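Local coordinates for protein xyloglucan-specific endo-beta-1,4-glucanase BoGH5A (Bacteroides ovatus, PDB 3ZMR) that cleaves the beta-1,4-linked glucan backbone of xyloglucan internally, with retention of anomeric configuration, to release xyloglucan oligosaccharides, at residues A[158-163]-A[201-206]; A[196-201]-A[249-254]; A[372-377]-A[420-425]. All coordinates share one frame; numbering follows the deposited sequence.

Interaction 1. Residues A[158-163]-A[201-206]; sequences VLFEGI and VKAALD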
loop_
_atom_site.group_PDB
_atom_site.type_symbol
_atom_site.label_atom_id
_atom_site.label_comp_id
_atom_site.label_asym_id
_atom_site.label_seq_id
_atom_site.Cartn_x
_atom_site.Cartn_y
_atom_site.Cartn_z
ATOM N N VAL A 158 -5.667 4.642 -27.609
ATOM C CA VAL A 158 -5.205 5.997 -27.864
ATOM C C VAL A 158 -4.989 6.778 -26.562
ATOM O O VAL A 158 -4.105 7.652 -26.490
ATOM C CB VAL A 158 -6.110 6.797 -28.843
ATOM C CG1 VAL A 158 -6.082 6.144 -30.229
ATOM C CG2 VAL A 158 -7.512 6.939 -28.321
ATOM N N LEU A 159 -5.779 6.495 -25.522
ATOM C CA LEU A 159 -5.542 7.149 -24.227
ATOM C C LEU A 159 -4.161 6.774 -23.678
ATOM O O LEU A 159 -3.377 7.622 -23.281
ATOM C CB LEU A 159 -6.618 6.738 -23.199
ATOM C CG LEU A 159 -6.378 7.233 -21.773
ATOM C CD1 LEU A 159 -6.297 8.768 -21.763
ATOM C CD2 LEU A 159 -7.457 6.695 -20.832
ATOM N N PHE A 160 -3.879 5.472 -23.650
ATOM C CA PHE A 160 -2.586 5.025 -23.107
ATOM C C PHE A 160 -1.416 5.504 -23.937
ATOM O O PHE A 160 -0.381 5.858 -23.380
ATOM C CB PHE A 160 -2.557 3.505 -22.916
ATOM C CG PHE A 160 -3.524 3.037 -21.855
ATOM C CD1 PHE A 160 -3.429 3.527 -20.541
ATOM C CD2 PHE A 160 -4.542 2.118 -22.149
ATOM C CE1 PHE A 160 -4.301 3.095 -19.556
ATOM C CE2 PHE A 160 -5.422 1.700 -21.158
ATOM C CZ PHE A 160 -5.300 2.174 -19.869
ATOM N N GLU A 161 -1.584 5.535 -25.261
ATOM C CA GLU A 161 -0.565 6.099 -26.135
ATOM C C GLU A 161 -0.327 7.589 -25.875
ATOM O O GLU A 161 0.805 8.061 -25.884
ATOM C CB GLU A 161 -0.902 5.854 -27.609
ATOM C CG GLU A 161 -0.768 4.392 -27.986
ATOM C CD GLU A 161 -1.153 4.085 -29.401
ATOM O OE1 GLU A 161 -1.915 4.868 -30.021
ATOM O OE2 GLU A 161 -0.699 3.018 -29.875
ATOM N N GLY A 162 -1.402 8.313 -25.585
ATOM C CA GLY A 162 -1.283 9.744 -25.281
ATOM C C GLY A 162 -0.567 9.985 -23.970
ATOM O O GLY A 162 0.247 10.905 -23.828
ATOM N N ILE A 163 -0.889 9.156 -22.971
ATOM C CA ILE A 163 -0.207 9.216 -21.664
ATOM C C ILE A 163 1.300 9.024 -21.832
ATOM O O ILE A 163 2.117 9.814 -21.311
ATOM C CB ILE A 163 -0.837 8.219 -20.665
ATOM C CG1 ILE A 163 -2.246 8.686 -20.256
ATOM C CG2 ILE A 163 0.054 7.992 -19.433
ATOM C CD1 ILE A 163 -3.044 7.582 -19.573
ATOM N N VAL A 201 -5.371 -3.422 -19.270
ATOM C CA VAL A 201 -3.998 -3.656 -18.828
ATOM C C VAL A 201 -3.085 -3.949 -20.041
ATOM O O VAL A 201 -2.014 -3.371 -20.180
ATOM C CB VAL A 201 -3.936 -4.800 -17.804
ATOM C CG1 VAL A 201 -2.494 -5.259 -17.590
ATOM C CG2 VAL A 201 -4.600 -4.372 -16.499
ATOM N N LYS A 202 -3.537 -4.838 -20.923
ATOM C CA LYS A 202 -2.785 -5.173 -22.124
ATOM C C LYS A 202 -2.529 -3.923 -23.004
ATOM O O LYS A 202 -1.410 -3.674 -23.496
ATOM C CB LYS A 202 -3.504 -6.272 -22.921
ATOM C CG LYS A 202 -2.720 -6.786 -24.104
ATOM C CD LYS A 202 -3.456 -7.881 -24.873
ATOM C CE LYS A 202 -2.539 -8.496 -25.924
ATOM N NZ LYS A 202 -1.955 -7.499 -26.870
ATOM N N ALA A 203 -3.572 -3.110 -23.196
ATOM C CA ALA A 203 -3.418 -1.867 -23.995
ATOM C C ALA A 203 -2.384 -0.912 -23.374
ATOM O O ALA A 203 -1.558 -0.334 -24.062
ATOM C CB ALA A 203 -4.765 -1.177 -24.134
ATOM N N ALA A 204 -2.417 -0.798 -22.043
ATOM C CA ALA A 204 -1.479 0.089 -21.346
ATOM C C ALA A 204 -0.037 -0.438 -21.480
ATOM O O ALA A 204 0.915 0.307 -21.720
ATOM C CB ALA A 204 -1.869 0.226 -19.891
ATOM N N LEU A 205 0.124 -1.735 -21.274
ATOM C CA LEU A 205 1.437 -2.340 -21.415
ATOM C C LEU A 205 1.981 -2.218 -22.847
ATOM O O LEU A 205 3.162 -1.944 -23.072
ATOM C CB LEU A 205 1.379 -3.812 -21.007
ATOM C CG LEU A 205 1.217 -4.078 -19.494
ATOM C CD1 LEU A 205 0.884 -5.549 -19.281
ATOM C CD2 LEU A 205 2.413 -3.671 -18.650
ATOM N N ASP A 206 1.107 -2.480 -23.811
ATOM C CA ASP A 206 1.503 -2.379 -25.227
ATOM C C ASP A 206 1.922 -0.953 -25.640
ATOM O O ASP A 206 2.728 -0.772 -26.546
ATOM C CB ASP A 206 0.421 -2.909 -26.166
ATOM C CG ASP A 206 0.195 -4.432 -26.050
ATOM O OD1 ASP A 206 1.006 -5.149 -25.444
ATOM O OD2 ASP A 206 -0.818 -4.914 -26.602
#
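Phe160 lays one face of its ring on Ala204, and this single aromatic carries nearly the whole contact. Ala204 CB stands almost over the ring centre, 3.6 Å from the centroid of Phe160 and only 8° off the ring normal, a CH-pi arrangement in which the methyl spreads its contacts round most of the six carbons. The backbone of helix 191-206 comes close as well: Ala204 CA lies over the face, 3.6 Å from Phe160 CG, and Ala204 N is 3.6 Å from Phe160 CD2. Ala203 CB comes in obliquely, 3.9 Å from Phe160 CD2. The CB of Phe160 points to the neighbouring helix, and a chi1 of -66°, with CG anti to the carbonyl carbon, lays the ring against Ala204. The small alanines let the two backbones come close, with Phe160 CA and Ala204 CA 5.4 Å apart. Val171 and Ile173 of strand 170-173 also touch the ring. Replacing Phe160 with an alanine would probably open a gap over Ala204 and strip these strand side chains of an apolar partner. Such apolar packing of successive outer helices on each other and on the intervening strand is characteristic of the (beta/alpha)8 barrel.

Interaction 2. Residues A[196-201]-A[249-254]; sequences KVEAAV and RDYDDR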
loop_
_atom_site.group_PDB
_atom_site.type_symbol
_atom_site.label_atom_id
_atom_site.label_comp_id
_atom_site.label_asym_id
_atom_site.label_seq_id
_atom_site.Cartn_x
_atom_site.Cartn_y
_atom_site.Cartn_z
ATOM N N LYS A 196 -12.418 -7.520 -19.417
ATOM C CA LYS A 196 -12.390 -6.064 -19.689
ATOM C C LYS A 196 -11.192 -5.405 -18.994
ATOM O O LYS A 196 -10.478 -4.600 -19.554
ATOM C CB LYS A 196 -13.701 -5.398 -19.222
ATOM C CG LYS A 196 -14.895 -5.695 -20.121
ATOM C CD LYS A 196 -16.195 -5.216 -19.511
ATOM C CE LYS A 196 -16.395 -3.720 -19.672
ATOM N NZ LYS A 196 -17.800 -3.374 -19.264
ATOM N N VAL A 197 -11.008 -5.760 -17.728
ATOM C CA VAL A 197 -9.855 -5.271 -16.974
ATOM C C VAL A 197 -8.537 -5.671 -17.701
ATOM O O VAL A 197 -7.628 -4.859 -17.934
ATOM C CB VAL A 197 -9.874 -5.766 -15.515
ATOM C CG1 VAL A 197 -8.638 -5.233 -14.791
ATOM C CG2 VAL A 197 -11.159 -5.331 -14.800
ATOM N N GLU A 198 -8.436 -6.947 -18.042
ATOM C CA GLU A 198 -7.238 -7.431 -18.737
ATOM C C GLU A 198 -6.993 -6.705 -20.064
ATOM O O GLU A 198 -5.854 -6.426 -20.420
ATOM C CB GLU A 198 -7.331 -8.955 -18.947
ATOM C CG GLU A 198 -6.067 -9.509 -19.596
ATOM C CD GLU A 198 -6.002 -11.006 -19.765
ATOM O OE1 GLU A 198 -7.050 -11.648 -19.675
ATOM O OE2 GLU A 198 -4.886 -11.500 -20.095
ATOM N N ALA A 199 -8.066 -6.427 -20.821
ATOM C CA ALA A 199 -7.893 -5.757 -22.114
ATOM C C ALA A 199 -7.259 -4.352 -21.921
ATOM O O ALA A 199 -6.412 -3.908 -22.697
ATOM C CB ALA A 199 -9.217 -5.642 -22.843
ATOM N N ALA A 200 -7.669 -3.672 -20.853
ATOM C CA ALA A 200 -7.122 -2.338 -20.557
ATOM C C ALA A 200 -5.663 -2.437 -20.110
ATOM O O ALA A 200 -4.814 -1.657 -20.523
ATOM C CB ALA A 200 -7.961 -1.644 -19.501
ATOM N N VAL A 201 -5.371 -3.422 -19.270
ATOM C CA VAL A 201 -3.998 -3.656 -18.828
ATOM C C VAL A 201 -3.085 -3.949 -20.041
ATOM O O VAL A 201 -2.014 -3.371 -20.180
ATOM C CB VAL A 201 -3.936 -4.800 -17.804
ATOM C CG1 VAL A 201 -2.494 -5.259 -17.590
ATOM C CG2 VAL A 201 -4.600 -4.372 -16.499
ATOM N N ARG A 249 -1.012 -13.768 -13.946
ATOM C CA ARG A 249 0.229 -14.398 -13.503
ATOM C C ARG A 249 1.340 -14.363 -14.557
ATOM O O ARG A 249 2.516 -14.296 -14.200
ATOM C CB ARG A 249 -0.064 -15.872 -13.113
ATOM C CG ARG A 249 1.171 -16.608 -12.566
ATOM C CD ARG A 249 0.824 -17.877 -11.833
ATOM N NE ARG A 249 0.020 -18.796 -12.635
ATOM C CZ ARG A 249 -0.472 -19.947 -12.199
ATOM N NH1 ARG A 249 -0.301 -20.352 -10.939
ATOM N NH2 ARG A 249 -1.191 -20.682 -13.036
ATOM N N ASP A 250 0.986 -14.461 -15.844
ATOM C CA ASP A 250 2.009 -14.566 -16.907
ATOM C C ASP A 250 2.494 -13.240 -17.459
ATOM O O ASP A 250 3.295 -13.228 -18.375
ATOM C CB ASP A 250 1.548 -15.491 -18.033
ATOM C CG ASP A 250 1.340 -16.928 -17.577
ATOM O OD1 ASP A 250 1.885 -17.359 -16.530
ATOM O OD2 ASP A 250 0.624 -17.661 -18.290
ATOM N N TYR A 251 2.035 -12.118 -16.905
ATOM C CA TYR A 251 2.528 -10.802 -17.331
ATOM C C TYR A 251 3.899 -10.499 -16.739
ATOM O O TYR A 251 4.231 -10.952 -15.634
ATOM C CB TYR A 251 1.522 -9.678 -16.996
ATOM C CG TYR A 251 0.287 -9.720 -17.901
ATOM C CD1 TYR A 251 -0.768 -10.573 -17.643
ATOM C CD2 TYR A 251 0.254 -8.992 -19.069
ATOM C CE1 TYR A 251 -1.863 -10.649 -18.502
ATOM C CE2 TYR A 251 -0.817 -9.031 -19.923
ATOM C CZ TYR A 251 -1.875 -9.867 -19.653
ATOM O OH TYR A 251 -2.922 -9.876 -20.568
ATOM N N ASP A 252 4.689 -9.747 -17.491
ATOM C CA ASP A 252 6.041 -9.436 -17.089
ATOM C C ASP A 252 6.096 -8.351 -15.988
ATOM O O ASP A 252 5.055 -7.951 -15.424
ATOM C CB ASP A 252 6.916 -9.187 -18.323
ATOM C CG ASP A 252 6.724 -7.861 -18.988
ATOM O OD1 ASP A 252 6.202 -6.897 -18.407
ATOM O OD2 ASP A 252 7.216 -7.768 -20.137
ATOM N N ASP A 253 7.304 -7.903 -15.660
ATOM C CA ASP A 253 7.518 -7.074 -14.471
ATOM C C ASP A 253 7.047 -5.614 -14.605
ATOM O O ASP A 253 7.114 -4.829 -13.677
ATOM C CB ASP A 253 8.966 -7.138 -13.970
ATOM C CG ASP A 253 9.974 -6.492 -14.910
ATOM O OD1 ASP A 253 9.578 -5.817 -15.895
ATOM O OD2 ASP A 253 11.196 -6.635 -14.644
ATOM N N ARG A 254 6.548 -5.269 -15.784
ATOM C CA ARG A 254 5.954 -3.965 -15.985
ATOM C C ARG A 254 4.567 -3.900 -15.342
ATOM O O ARG A 254 4.016 -2.812 -15.201
ATOM C CB ARG A 254 5.926 -3.589 -17.475
ATOM C CG ARG A 254 7.311 -3.384 -18.123
ATOM C CD ARG A 254 7.213 -3.384 -19.665
ATOM N NE ARG A 254 6.408 -4.537 -20.091
ATOM C CZ ARG A 254 5.649 -4.621 -21.187
ATOM N NH1 ARG A 254 5.571 -3.616 -22.048
ATOM N NH2 ARG A 254 4.954 -5.730 -21.422
#
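A polar side-chain contact at the protein surface, between Glu198 and Tyr251, joins outer helix 191-206 to the loop that follows helix 227-248 and leads into strand 255-258. It rests on one short hydrogen bond: Tyr251 OH donates to Glu198 OE2 at 2.6 Å. The carboxylate oxygen lies at the edge of the ring, in its plane, and offers its anti lone pair, away from OE1; carboxylate and ring planes are turned 72° apart. In Glu198, CG is anti to the backbone N (chi1 -177°) and the chain runs on extended, which brings the carboxylate to the hydroxyl. Its other oxygen, OE1, is paired with Arg247, so the two oxygens are held by different partners and the rotation of the carboxylate is largely fixed. In the (beta/alpha)8 barrel this loop is an alpha-to-beta turn, and it contains an Asx turn: Asp252 OD1 accepts from Arg254 N at 3.1 Å. The same oxygen forms a salt bridge with Arg254, accepting from NE at 2.9 Å through its syn lone pair and lying in the guanidinium plane, whereas the backbone donor arrives from the anti side and tilted from the carboxylate plane. Leu205, farther along helix 191-206, packs against both Tyr251 and Arg254.

Interaction 3. Residues A[372-377]-A[420-425]; sequences GDIEAT and IEYVVK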
loop_
_atom_site.group_PDB
_atom_site.type_symbol
_atom_site.label_atom_id
_atom_site.label_comp_id
_atom_site.label_asym_id
_atom_site.label_seq_id
_atom_site.Cartn_x
_atom_site.Cartn_y
_atom_site.Cartn_z
ATOM N N GLY A 372 6.946 24.600 2.995
ATOM C CA GLY A 372 7.698 23.981 4.065
ATOM C C GLY A 372 7.003 22.722 4.601
ATOM O O GLY A 372 7.642 21.721 4.904
ATOM N N ASP A 373 5.687 22.782 4.748
ATOM C CA ASP A 373 4.914 21.635 5.228
ATOM C C ASP A 373 4.982 20.444 4.259
ATOM O O ASP A 373 5.119 19.294 4.688
ATOM C CB ASP A 373 3.438 21.997 5.470
ATOM C CG ASP A 373 3.199 22.754 6.773
ATOM O OD1 ASP A 373 4.159 23.074 7.527
ATOM O OD2 ASP A 373 2.000 23.055 7.030
ATOM N N ILE A 374 4.906 20.732 2.972
ATOM C CA ILE A 374 4.984 19.696 1.942
ATOM C C ILE A 374 6.368 19.042 1.995
ATOM O O ILE A 374 6.481 17.804 1.994
ATOM C CB ILE A 374 4.707 20.250 0.527
ATOM C CG1 ILE A 374 3.258 20.734 0.438
ATOM C CG2 ILE A 374 5.009 19.199 -0.521
ATOM C CD1 ILE A 374 2.958 21.422 -0.867
ATOM N N GLU A 375 7.421 19.859 2.069
ATOM C CA GLU A 375 8.796 19.323 2.185
ATOM C C GLU A 375 8.962 18.470 3.436
ATOM O O GLU A 375 9.569 17.403 3.387
ATOM C CB GLU A 375 9.832 20.461 2.174
ATOM C CG GLU A 375 11.293 20.030 2.348
ATOM C CD GLU A 375 11.913 19.400 1.105
ATOM O OE1 GLU A 375 11.655 18.199 0.841
ATOM O OE2 GLU A 375 12.673 20.105 0.399
ATOM N N ALA A 376 8.433 18.930 4.563
ATOM C CA ALA A 376 8.578 18.174 5.815
ATOM C C ALA A 376 7.876 16.828 5.726
ATOM O O ALA A 376 8.407 15.786 6.128
ATOM C CB ALA A 376 8.037 18.965 6.992
ATOM N N THR A 377 6.645 16.831 5.233
ATOM C CA THR A 377 5.898 15.571 5.201
ATOM C C THR A 377 6.485 14.570 4.193
ATOM O O THR A 377 6.740 13.391 4.517
ATOM C CB THR A 377 4.427 15.826 4.867
ATOM O OG1 THR A 377 3.865 16.632 5.917
ATOM C CG2 THR A 377 3.662 14.485 4.691
ATOM N N ILE A 420 1.310 21.597 -8.157
ATOM C CA ILE A 420 1.659 20.393 -8.890
ATOM C C ILE A 420 3.154 20.290 -9.098
ATOM O O ILE A 420 3.778 19.246 -8.805
ATOM C CB ILE A 420 0.902 20.306 -10.249
ATOM C CG1 ILE A 420 -0.590 20.023 -10.013
ATOM C CG2 ILE A 420 1.499 19.217 -11.139
ATOM C CD1 ILE A 420 -1.477 20.225 -11.226
ATOM N N GLU A 421 3.764 21.346 -9.617
ATOM C CA GLU A 421 5.203 21.362 -9.838
ATOM C C GLU A 421 5.944 21.132 -8.532
ATOM O O GLU A 421 6.924 20.383 -8.499
ATOM C CB GLU A 421 5.629 22.698 -10.442
ATOM C CG GLU A 421 7.120 22.800 -10.720
ATOM C CD GLU A 421 7.594 24.210 -11.040
ATOM O OE1 GLU A 421 6.817 25.005 -11.637
ATOM O OE2 GLU A 421 8.769 24.503 -10.722
ATOM N N TYR A 422 5.478 21.771 -7.467
ATOM C CA TYR A 422 6.176 21.721 -6.169
ATOM C C TYR A 422 6.098 20.294 -5.593
ATOM O O TYR A 422 7.104 19.726 -5.110
ATOM C CB TYR A 422 5.647 22.736 -5.147
ATOM C CG TYR A 422 6.592 22.885 -3.976
ATOM C CD1 TYR A 422 7.715 23.698 -4.065
ATOM C CD2 TYR A 422 6.405 22.150 -2.816
ATOM C CE1 TYR A 422 8.604 23.779 -3.016
ATOM C CE2 TYR A 422 7.280 22.223 -1.763
ATOM C CZ TYR A 422 8.379 23.036 -1.861
ATOM O OH TYR A 422 9.262 23.110 -0.805
ATOM N N VAL A 423 4.918 19.706 -5.626
ATOM C CA VAL A 423 4.764 18.331 -5.127
ATOM C C VAL A 423 5.678 17.374 -5.921
ATOM O O VAL A 423 6.393 16.552 -5.343
ATOM C CB VAL A 423 3.303 17.870 -5.163
ATOM C CG1 VAL A 423 3.198 16.359 -4.938
ATOM C CG2 VAL A 423 2.524 18.667 -4.128
ATOM N N VAL A 424 5.635 17.475 -7.233
ATOM C CA VAL A 424 6.427 16.615 -8.119
ATOM C C VAL A 424 7.923 16.771 -7.836
ATOM O O VAL A 424 8.628 15.803 -7.629
ATOM C CB VAL A 424 6.092 16.789 -9.613
ATOM C CG1 VAL A 424 7.067 16.023 -10.512
ATOM C CG2 VAL A 424 4.678 16.298 -9.856
ATOM N N LYS A 425 8.396 18.006 -7.819
ATOM C CA LYS A 425 9.834 18.254 -7.539
ATOM C C LYS A 425 10.221 17.708 -6.172
ATOM O O LYS A 425 11.331 17.178 -6.005
ATOM C CB LYS A 425 10.229 19.738 -7.725
ATOM C CG LYS A 425 10.235 20.645 -6.517
ATOM C CD LYS A 425 10.706 22.050 -6.919
ATOM C CE LYS A 425 10.834 22.980 -5.728
ATOM N NZ LYS A 425 11.076 24.394 -6.157
#
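Where Ile374 packs against Tyr422, the polar bonds run along the helices rather than between them; among the shortest, Ala376 N donates to Gly372 O at 2.9 Å, and Lys425 N to Glu421 O at the same length. Both helices lie on the outside of the (beta/alpha)8 barrel, helix 371-379 between strands 331-337 and 391-396 in the chain and helix 406-429 between strands 391-396 and 433-436. The short segments run nearly parallel, their axes 10.3 Å apart and inclined by 26°. That spacing is bridged by apolar side chains. Tyr422 presents an edge, not a face, to Ile374, whose CG2 lies in the ring plane at 4.0 Å from Tyr422 CE2. Ile374 CD1, at the end of the other branch, meets the neighbouring ring carbon, 4.0 Å from Tyr422 CD2, and the two side chains run past one another, pointing opposite ways. A chi1 of -166°, which sets CG opposite the backbone N, carries the Tyr422 ring across to helix 371-379. Ile374 CD1 also approaches Val423 CG2 at 4.3 Å. Tyr337 and Trp356 touch Ile374, while Val423 rests on Tyr396; the Val423 side chain is about 10 Å from that of Glu395, the inferred nucleophile. At the far end of the ring, Tyr422 OH comes to 4.0 Å from Glu375 CB.

In the fold
From the N terminus, helix 157-165 precedes strand 170-173, and interaction 1 closes the loop through that strand by bringing the helix against the end of helix 191-206. Before that helix ends, residues 196-201 have entered interaction 2, which closes a longer loop through strand 210-214 and helix 227-248. The two contacts cross along the chain, share Val201 and touch each other, Phe160 CE2 lying 3.5 Å from Ala200 O. Interaction 3 follows in series, closing a loop through strand 391-396, with its centre about 29 Å from that of interaction 1. Interactions 1 and 2 tie neighbouring parts of the barrel's outer layer early in the chain, and interaction 3 does so late.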